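Local structure of adenylate isopentenyltransferase (Humulus lupulus, 3A8T) at residues Glu109-Lys121 / Asn140-Asp152. The protein catalyses the magnesium-dependent transfer of an isopentenyl group from dimethylallyl diphosphate to AMP, ADP or ATP, a step of cytokinin biosynthesis in hop. Numbering follows the deposited sequence.
With ATP (adenosine-5'-triphosphate), chain B.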
ATOM      1  N   GLU A 109      10.603 -12.706  -6.448  1.00 39.03           N
ATOM      2  CA  GLU A 109      10.354 -11.770  -5.394  1.00 38.28           C
ATOM      3  C   GLU A 109      11.490 -10.754  -5.178  1.00 37.07           C
ATOM      4  O   GLU A 109      12.661 -11.063  -5.326  1.00 35.65           O
ATOM      5  CB  GLU A 109      10.063 -12.547  -4.110  1.00 38.41           C
ATOM      6  CG  GLU A 109       9.176 -11.778  -3.152  1.00 41.51           C
ATOM      7  CD  GLU A 109       8.487 -12.660  -2.099  1.00 43.01           C
ATOM      8  OE1 GLU A 109       7.585 -13.472  -2.445  1.00 40.10           O
ATOM      9  OE2 GLU A 109       8.867 -12.521  -0.903  1.00 45.02           O
ATOM     10  N   LEU A 110      11.112  -9.524  -4.866  1.00 35.62           N
ATOM     11  CA  LEU A 110      12.087  -8.495  -4.552  1.00 33.68           C
ATOM     12  C   LEU A 110      12.247  -8.711  -3.084  1.00 32.25           C
ATOM     13  O   LEU A 110      11.371  -8.344  -2.329  1.00 30.24           O
ATOM     14  CB  LEU A 110      11.535  -7.078  -4.724  1.00 33.66           C
ATOM     15  CG  LEU A 110      12.673  -6.088  -4.400  1.00 34.33           C
ATOM     16  CD1 LEU A 110      13.686  -6.182  -5.550  1.00 31.67           C
ATOM     17  CD2 LEU A 110      12.200  -4.644  -4.216  1.00 30.74           C
ATOM     18  N   THR A 111      13.347  -9.314  -2.669  1.00 31.51           N
ATOM     19  CA  THR A 111      13.544  -9.558  -1.250  1.00 30.98           C
ATOM     20  C   THR A 111      13.796  -8.273  -0.489  1.00 30.01           C
ATOM     21  O   THR A 111      14.121  -7.261  -1.065  1.00 28.99           O
ATOM     22  CB  THR A 111      14.756 -10.417  -1.002  1.00 33.87           C
ATOM     23  OG1 THR A 111      15.938  -9.622  -1.286  1.00 36.20           O
ATOM     24  CG2 THR A 111      14.700 -11.727  -1.871  1.00 31.43           C
ATOM     25  N   PRO A 112      13.642  -8.315   0.836  1.00 30.42           N
ATOM     26  CA  PRO A 112      13.856  -7.166   1.721  1.00 32.06           C
ATOM     27  C   PRO A 112      15.302  -6.677   1.631  1.00 32.73           C
ATOM     28  O   PRO A 112      15.598  -5.487   1.841  1.00 32.95           O
ATOM     29  CB  PRO A 112      13.520  -7.728   3.081  1.00 32.66           C
ATOM     30  CG  PRO A 112      12.501  -8.776   2.729  1.00 31.28           C
ATOM     31  CD  PRO A 112      13.077  -9.444   1.581  1.00 28.90           C
ATOM     32  N   ALA A 113      16.199  -7.602   1.308  1.00 32.95           N
ATOM     33  CA  ALA A 113      17.608  -7.241   1.146  1.00 33.68           C
ATOM     34  C   ALA A 113      17.795  -6.515  -0.196  1.00 33.32           C
ATOM     35  O   ALA A 113      18.575  -5.591  -0.284  1.00 32.70           O
ATOM     36  CB  ALA A 113      18.460  -8.475   1.211  1.00 33.46           C
ATOM     37  N   ASP A 114      17.070  -6.953  -1.229  1.00 34.13           N
ATOM     38  CA  ASP A 114      17.112  -6.317  -2.539  1.00 32.62           C
ATOM     39  C   ASP A 114      16.617  -4.889  -2.344  1.00 31.39           C
ATOM     40  O   ASP A 114      17.191  -3.921  -2.895  1.00 32.14           O
ATOM     41  CB  ASP A 114      16.164  -7.008  -3.527  1.00 36.20           C
ATOM     42  CG  ASP A 114      16.522  -8.475  -3.780  1.00 37.88           C
ATOM     43  OD1 ASP A 114      17.734  -8.748  -3.786  1.00 38.62           O
ATOM     44  OD2 ASP A 114      15.607  -9.332  -4.000  1.00 38.74           O
ATOM     45  N   PHE A 115      15.549  -4.764  -1.563  1.00 27.21           N
ATOM     46  CA  PHE A 115      14.950  -3.474  -1.291  1.00 24.44           C
ATOM     47  C   PHE A 115      15.892  -2.488  -0.581  1.00 23.16           C
ATOM     48  O   PHE A 115      15.985  -1.319  -0.958  1.00 23.35           O
ATOM     49  CB  PHE A 115      13.691  -3.640  -0.444  1.00 23.55           C
ATOM     50  CG  PHE A 115      12.980  -2.343  -0.191  1.00 21.90           C
ATOM     51  CD1 PHE A 115      12.344  -1.678  -1.240  1.00 24.15           C
ATOM     52  CD2 PHE A 115      13.024  -1.750   1.054  1.00 20.50           C
ATOM     53  CE1 PHE A 115      11.772  -0.439  -1.046  1.00 25.28           C
ATOM     54  CE2 PHE A 115      12.473  -0.531   1.274  1.00 21.74           C
ATOM     55  CZ  PHE A 115      11.839   0.152   0.231  1.00 25.08           C
ATOM     56  N   ARG A 116      16.535  -2.962   0.473  1.00 22.43           N
ATOM     57  CA  ARG A 116      17.494  -2.160   1.231  1.00 23.42           C
ATOM     58  C   ARG A 116      18.529  -1.575   0.271  1.00 23.79           C
ATOM     59  O   ARG A 116      18.862  -0.389   0.332  1.00 25.63           O
ATOM     60  CB  ARG A 116      18.178  -3.034   2.298  1.00 22.68           C
ATOM     61  CG  ARG A 116      19.411  -2.443   2.940  1.00 24.98           C
ATOM     62  CD  ARG A 116      20.003  -3.390   3.984  1.00 24.36           C
ATOM     63  NE  ARG A 116      21.076  -2.724   4.739  1.00 28.20           N
ATOM     64  CZ  ARG A 116      20.910  -1.899   5.783  1.00 27.85           C
ATOM     65  NH1 ARG A 116      19.693  -1.615   6.266  1.00 26.01           N
ATOM     66  NH2 ARG A 116      21.971  -1.309   6.313  1.00 24.25           N
ATOM     67  N   SER A 117      19.006  -2.405  -0.638  1.00 23.25           N
ATOM     68  CA  SER A 117      19.994  -1.960  -1.591  1.00 24.32           C
ATOM     69  C   SER A 117      19.456  -0.881  -2.567  1.00 25.31           C
ATOM     70  O   SER A 117      20.012   0.236  -2.680  1.00 24.87           O
ATOM     71  CB  SER A 117      20.500  -3.166  -2.337  1.00 23.59           C
ATOM     72  OG  SER A 117      21.041  -2.768  -3.556  1.00 26.45           O
ATOM     73  N   LEU A 118      18.390  -1.237  -3.279  1.00 25.26           N
ATOM     74  CA  LEU A 118      17.744  -0.329  -4.224  1.00 24.95           C
ATOM     75  C   LEU A 118      17.312   0.992  -3.585  1.00 23.23           C
ATOM     76  O   LEU A 118      17.610   2.044  -4.114  1.00 24.17           O
ATOM     77  CB  LEU A 118      16.507  -0.992  -4.864  1.00 23.75           C
ATOM     78  CG  LEU A 118      16.812  -2.067  -5.898  1.00 26.06           C
ATOM     79  CD1 LEU A 118      15.553  -2.595  -6.582  1.00 23.14           C
ATOM     80  CD2 LEU A 118      17.735  -1.472  -6.896  1.00 23.07           C
ATOM     81  N   ALA A 119      16.632   0.924  -2.440  1.00 21.97           N
ATOM     82  CA  ALA A 119      16.132   2.123  -1.748  1.00 19.49           C
ATOM     83  C   ALA A 119      17.182   2.995  -1.033  1.00 18.77           C
ATOM     84  O   ALA A 119      17.038   4.218  -0.933  1.00 16.55           O
ATOM     85  CB  ALA A 119      15.060   1.703  -0.801  1.00 18.78           C
ATOM     86  N   GLY A 120      18.202   2.355  -0.481  1.00 19.16           N
ATOM     87  CA  GLY A 120      19.281   3.113   0.119  1.00 20.84           C
ATOM     88  C   GLY A 120      19.933   3.953  -0.980  1.00 22.27           C
ATOM     89  O   GLY A 120      20.342   5.092  -0.730  1.00 23.74           O
ATOM     90  N   LYS A 121      20.020   3.413  -2.200  1.00 23.02           N
ATOM     91  CA  LYS A 121      20.597   4.143  -3.325  1.00 23.98           C
ATOM     92  C   LYS A 121      19.745   5.412  -3.602  1.00 24.60           C
ATOM     93  O   LYS A 121      20.278   6.525  -3.710  1.00 23.86           O
ATOM     94  CB  LYS A 121      20.620   3.255  -4.584  1.00 26.47           C
ATOM     95  CG  LYS A 121      21.707   2.197  -4.593  1.00 32.25           C
ATOM     96  CD  LYS A 121      21.445   1.115  -5.690  1.00 37.67           C
ATOM     97  CE  LYS A 121      22.153  -0.245  -5.386  1.00 39.84           C
ATOM     98  NZ  LYS A 121      21.608  -1.430  -6.201  1.00 41.98           N
ATOM     99  N   ASN A 140       6.219  -3.222   6.686  1.00 27.94           N
ATOM    100  CA  ASN A 140       7.115  -3.019   7.805  1.00 29.74           C
ATOM    101  C   ASN A 140       8.387  -3.831   7.631  1.00 29.41           C
ATOM    102  O   ASN A 140       9.425  -3.426   8.092  1.00 30.08           O
ATOM    103  CB  ASN A 140       6.343  -3.252   9.112  1.00 30.23           C
ATOM    104  CG  ASN A 140       5.204  -2.174   9.315  1.00 34.43           C
ATOM    105  OD1 ASN A 140       5.477  -0.957   9.392  1.00 34.67           O
ATOM    106  ND2 ASN A 140       3.931  -2.627   9.382  1.00 35.96           N
ATOM    107  N   SER A 141       8.332  -4.923   6.879  1.00 29.43           N
ATOM    108  CA  SER A 141       9.536  -5.690   6.618  1.00 28.08           C
ATOM    109  C   SER A 141      10.485  -4.903   5.678  1.00 29.37           C
ATOM    110  O   SER A 141      11.721  -5.036   5.775  1.00 31.36           O
ATOM    111  CB  SER A 141       9.204  -7.043   5.987  1.00 28.87           C
ATOM    112  OG  SER A 141       8.927  -6.954   4.581  1.00 28.52           O
ATOM    113  N   PHE A 142       9.935  -4.107   4.763  1.00 27.50           N
ATOM    114  CA  PHE A 142      10.766  -3.314   3.863  1.00 25.73           C
ATOM    115  C   PHE A 142      11.246  -2.074   4.577  1.00 25.30           C
ATOM    116  O   PHE A 142      12.392  -1.679   4.427  1.00 26.82           O
ATOM    117  CB  PHE A 142      10.011  -2.917   2.576  1.00 25.10           C
ATOM    118  CG  PHE A 142      10.116  -3.945   1.447  1.00 22.93           C
ATOM    119  CD1 PHE A 142      10.530  -5.256   1.697  1.00 22.18           C
ATOM    120  CD2 PHE A 142       9.814  -3.594   0.128  1.00 22.05           C
ATOM    121  CE1 PHE A 142      10.650  -6.188   0.651  1.00 19.87           C
ATOM    122  CE2 PHE A 142       9.930  -4.535  -0.899  1.00 20.60           C
ATOM    123  CZ  PHE A 142      10.351  -5.819  -0.630  1.00 18.79           C
ATOM    124  N   ILE A 143      10.376  -1.454   5.356  1.00 24.36           N
ATOM    125  CA  ILE A 143      10.777  -0.273   6.084  1.00 24.63           C
ATOM    126  C   ILE A 143      11.935  -0.615   7.040  1.00 26.44           C
ATOM    127  O   ILE A 143      12.932   0.100   7.107  1.00 27.71           O
ATOM    128  CB  ILE A 143       9.626   0.292   6.894  1.00 23.59           C
ATOM    129  CG1 ILE A 143       8.527   0.839   5.966  1.00 23.04           C
ATOM    130  CG2 ILE A 143      10.130   1.393   7.784  1.00 21.33           C
ATOM    131  CD1 ILE A 143       7.117   0.963   6.635  1.00 19.72           C
ATOM    132  N   HIS A 144      11.802  -1.700   7.783  1.00 27.66           N
ATOM    133  CA  HIS A 144      12.853  -2.129   8.723  1.00 28.80           C
ATOM    134  C   HIS A 144      14.165  -2.530   8.041  1.00 27.76           C
ATOM    135  O   HIS A 144      15.236  -2.082   8.431  1.00 28.44           O
ATOM    136  CB  HIS A 144      12.313  -3.264   9.628  1.00 30.78           C
ATOM    137  CG  HIS A 144      13.365  -4.195  10.138  1.00 34.46           C
ATOM    138  ND1 HIS A 144      13.849  -5.256   9.389  1.00 36.99           N
ATOM    139  CD2 HIS A 144      14.053  -4.217  11.300  1.00 32.95           C
ATOM    140  CE1 HIS A 144      14.790  -5.886  10.064  1.00 33.74           C
ATOM    141  NE2 HIS A 144      14.935  -5.275  11.226  1.00 35.54           N
ATOM    142  N   ALA A 145      14.089  -3.365   7.018  1.00 28.52           N
ATOM    143  CA  ALA A 145      15.287  -3.771   6.311  1.00 27.88           C
ATOM    144  C   ALA A 145      16.081  -2.541   5.871  1.00 28.86           C
ATOM    145  O   ALA A 145      17.299  -2.487   6.049  1.00 29.32           O
ATOM    146  CB  ALA A 145      14.930  -4.602   5.090  1.00 26.98           C
ATOM    147  N   LEU A 146      15.381  -1.562   5.309  1.00 27.92           N
ATOM    148  CA  LEU A 146      16.027  -0.365   4.825  1.00 28.66           C
ATOM    149  C   LEU A 146      16.619   0.530   5.887  1.00 29.66           C
ATOM    150  O   LEU A 146      17.732   0.993   5.725  1.00 30.65           O
ATOM    151  CB  LEU A 146      15.063   0.472   3.985  1.00 28.68           C
ATOM    152  CG  LEU A 146      15.592   1.875   3.627  1.00 27.94           C
ATOM    153  CD1 LEU A 146      16.709   1.753   2.574  1.00 26.80           C
ATOM    154  CD2 LEU A 146      14.486   2.708   3.077  1.00 27.29           C
ATOM    155  N   LEU A 147      15.893   0.751   6.982  1.00 31.22           N
ATOM    156  CA  LEU A 147      16.312   1.671   8.032  1.00 31.34           C
ATOM    157  C   LEU A 147      17.365   1.234   9.050  1.00 33.40           C
ATOM    158  O   LEU A 147      18.096   2.094   9.539  1.00 35.19           O
ATOM    159  CB  LEU A 147      15.079   2.195   8.783  1.00 30.41           C
ATOM    160  CG  LEU A 147      14.030   2.999   7.991  1.00 29.31           C
ATOM    161  CD1 LEU A 147      13.035   3.611   8.958  1.00 28.94           C
ATOM    162  CD2 LEU A 147      14.691   4.088   7.193  1.00 27.58           C
ATOM    163  N   VAL A 148      17.463  -0.049   9.390  1.00 33.74           N
ATOM    164  CA  VAL A 148      18.472  -0.440  10.381  1.00 36.44           C
ATOM    165  C   VAL A 148      19.961  -0.226   9.989  1.00 38.15           C
ATOM    166  O   VAL A 148      20.334  -0.064   8.828  1.00 37.12           O
ATOM    167  CB  VAL A 148      18.332  -1.940  10.877  1.00 35.47           C
ATOM    168  CG1 VAL A 148      17.017  -2.136  11.649  1.00 36.48           C
ATOM    169  CG2 VAL A 148      18.466  -2.891   9.730  1.00 34.08           C
ATOM    170  N   ASP A 149      20.794  -0.216  11.013  1.00 41.35           N
ATOM    171  CA  ASP A 149      22.217  -0.050  10.847  1.00 45.47           C
ATOM    172  C   ASP A 149      22.872  -1.296  10.268  1.00 45.62           C
ATOM    173  O   ASP A 149      23.724  -1.219   9.398  1.00 43.99           O
ATOM    174  CB  ASP A 149      22.838   0.298  12.185  1.00 48.98           C
ATOM    175  CG  ASP A 149      23.682   1.525  12.095  1.00 52.60           C
ATOM    176  OD1 ASP A 149      24.460   1.604  11.102  1.00 53.51           O
ATOM    177  OD2 ASP A 149      23.556   2.394  13.002  1.00 55.62           O
ATOM    178  N   ARG A 150      22.489  -2.450  10.782  1.00 47.53           N
ATOM    179  CA  ARG A 150      23.024  -3.690  10.251  1.00 51.13           C
ATOM    180  C   ARG A 150      21.819  -4.560   9.935  1.00 51.15           C
ATOM    181  O   ARG A 150      20.996  -4.851  10.795  1.00 50.95           O
ATOM    182  CB  ARG A 150      23.965  -4.389  11.248  1.00 53.16           C
ATOM    183  CG  ARG A 150      25.361  -3.777  11.359  1.00 56.03           C
ATOM    184  CD  ARG A 150      26.447  -4.868  11.462  1.00 58.80           C
ATOM    185  NE  ARG A 150      26.521  -5.656  10.213  1.00 62.64           N
ATOM    186  CZ  ARG A 150      27.647  -6.087   9.628  1.00 62.43           C
ATOM    187  NH1 ARG A 150      28.834  -5.815  10.168  1.00 61.54           N
ATOM    188  NH2 ARG A 150      27.582  -6.778   8.491  1.00 60.94           N
ATOM    189  N   PHE A 151      21.699  -4.966   8.686  1.00 51.75           N
ATOM    190  CA  PHE A 151      20.554  -5.758   8.352  1.00 52.88           C
ATOM    191  C   PHE A 151      20.783  -7.228   8.611  1.00 54.93           C
ATOM    192  O   PHE A 151      21.797  -7.782   8.200  1.00 55.72           O
ATOM    193  CB  PHE A 151      20.127  -5.529   6.901  1.00 50.32           C
ATOM    194  CG  PHE A 151      18.852  -6.243   6.545  1.00 47.79           C
ATOM    195  CD1 PHE A 151      17.760  -6.190   7.400  1.00 46.16           C
ATOM    196  CD2 PHE A 151      18.768  -7.033   5.407  1.00 45.59           C
ATOM    197  CE1 PHE A 151      16.616  -6.920   7.130  1.00 46.10           C
ATOM    198  CE2 PHE A 151      17.625  -7.759   5.142  1.00 44.93           C
ATOM    199  CZ  PHE A 151      16.553  -7.706   6.001  1.00 44.38           C
ATOM    200  N   ASP A 152      19.831  -7.852   9.303  1.00 57.27           N
ATOM    201  CA  ASP A 152      19.898  -9.277   9.603  1.00 59.33           C
ATOM    202  C   ASP A 152      19.284  -9.958   8.401  1.00 60.12           C
ATOM    203  O   ASP A 152      18.084 -10.210   8.347  1.00 58.17           O
ATOM    204  CB  ASP A 152      19.086  -9.608  10.850  1.00 61.45           C
ATOM    205  CG  ASP A 152      19.446 -10.972  11.448  1.00 63.65           C
ATOM    206  OD1 ASP A 152      19.892 -11.889  10.692  1.00 64.16           O
ATOM    207  OD2 ASP A 152      19.263 -11.119  12.687  1.00 64.57           O
TER
HETATM  208  PG  ATP B 800       4.706 -10.029   5.824  1.00 48.05           P
HETATM  209  O1G ATP B 800       6.202 -10.088   5.842  1.00 48.83           O
HETATM  210  O2G ATP B 800       4.194 -10.976   4.600  1.00 47.02           O
HETATM  211  O3G ATP B 800       4.101 -10.606   7.205  1.00 48.63           O
HETATM  212  PB  ATP B 800       5.206  -7.364   5.335  1.00 31.98           P
HETATM  213  O1B ATP B 800       5.655  -6.678   6.509  1.00 34.73           O
HETATM  214  O2B ATP B 800       6.437  -8.023   4.656  1.00 34.85           O
HETATM  215  O3B ATP B 800       4.115  -8.476   5.688  1.00 41.04           O
HETATM  216  PA  ATP B 800       2.986  -6.089   4.152  1.00 28.06           P
HETATM  217  O1A ATP B 800       2.241  -6.127   5.401  1.00 25.62           O
HETATM  218  O2A ATP B 800       2.727  -4.623   3.504  1.00 29.31           O
HETATM  219  O3A ATP B 800       4.621  -6.250   4.306  1.00 32.49           O
HETATM  220  O5' ATP B 800       2.394  -7.116   3.038  1.00 28.79           O
HETATM  221  C5' ATP B 800       2.043  -8.369   3.557  1.00 26.02           C
HETATM  222  C4' ATP B 800       1.047  -8.976   2.588  1.00 25.79           C
HETATM  223  O4' ATP B 800      -0.086  -8.105   2.488  1.00 25.90           O
HETATM  224  C3' ATP B 800       1.559  -9.112   1.133  1.00 26.66           C
HETATM  225  O3' ATP B 800       2.252 -10.345   0.953  1.00 29.71           O
HETATM  226  C2' ATP B 800       0.259  -9.012   0.318  1.00 24.24           C
HETATM  227  O2' ATP B 800      -0.345 -10.255   0.222  1.00 26.76           O
HETATM  228  C1' ATP B 800      -0.615  -8.062   1.104  1.00 24.27           C
HETATM  229  N9  ATP B 800      -0.523  -6.683   0.548  1.00 24.81           N
HETATM  230  C8  ATP B 800       0.299  -5.654   1.004  1.00 26.13           C
HETATM  231  N7  ATP B 800       0.204  -4.601   0.218  1.00 28.54           N
HETATM  232  C5  ATP B 800      -0.679  -4.869  -0.785  1.00 27.22           C
HETATM  233  C6  ATP B 800      -1.203  -4.162  -1.939  1.00 27.05           C
HETATM  234  N6  ATP B 800      -0.815  -2.885  -2.259  1.00 25.58           N
HETATM  235  N1  ATP B 800      -2.099  -4.801  -2.720  1.00 25.98           N
HETATM  236  C2  ATP B 800      -2.500  -6.036  -2.451  1.00 25.07           C
HETATM  237  N3  ATP B 800      -2.047  -6.732  -1.405  1.00 23.79           N
HETATM  238  C4  ATP B 800      -1.161  -6.219  -0.566  1.00 24.83           C
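Phe115 lays its ring over one face of the Phe142 ring in an offset stack, centroids 4.4 Å apart and planes only 12° from parallel. The pair joins helix 112-121, which runs on to 128, to helix 140-147; the two cross at -60° beside the parallel sheet of this P-loop NTPase-like fold. With CG anti to the backbone N, the Phe115 ring lies beside its own carbonyl carbon and overlaps Phe142; Phe115 CB stands over the centre of the Phe142 ring, 3.8 Å from the centroid, and Ala119 CB lies near the rim of the opposite face of the Phe115 ring. Leu110 O meets the Phe142 ring at its edge, 3.2 Å from CZ, and Pro112, whose lack of an N-H costs nothing in the first turn, packs against CE1. Thr111 N donates to Asp114 OD2 in a capping box whose other half, through Thr111 OG1, is less certain.

Farther along, Leu146 is a knob in the hole between Phe115, Arg116, Ala119 and Gly120; small residues at the last two positions let its CD1 come within 3.5 Å of Gly120 N. Arg116 instead stretches its extended chain past the end of helix 140-147, with CD 3.6 Å from Phe151 CB and the aliphatic chain running opposite to that aromatic side chain. Its guanidinium reaches the carbonyl of Ala145 in the last turn and that of Val148 just beyond the helix. NH1 and NH2 grip Val148 O end-on; the oxygen lies near the guanidinium plane, and both nitrogens approach from one face of the carbonyl plane, tilted from it. With a methionine in its place, the carbonyls of Ala145 and Val148 would probably be left without these donors.

At the opposite end of helix 140-147, Ser141 gives its N and OG to the ATP beta-phosphate, OG lying 2.7 Å from O2B. Back at Arg116, NH1 meets Ala145 O at 2.6 Å, nearly in line with the C=O bond (162°).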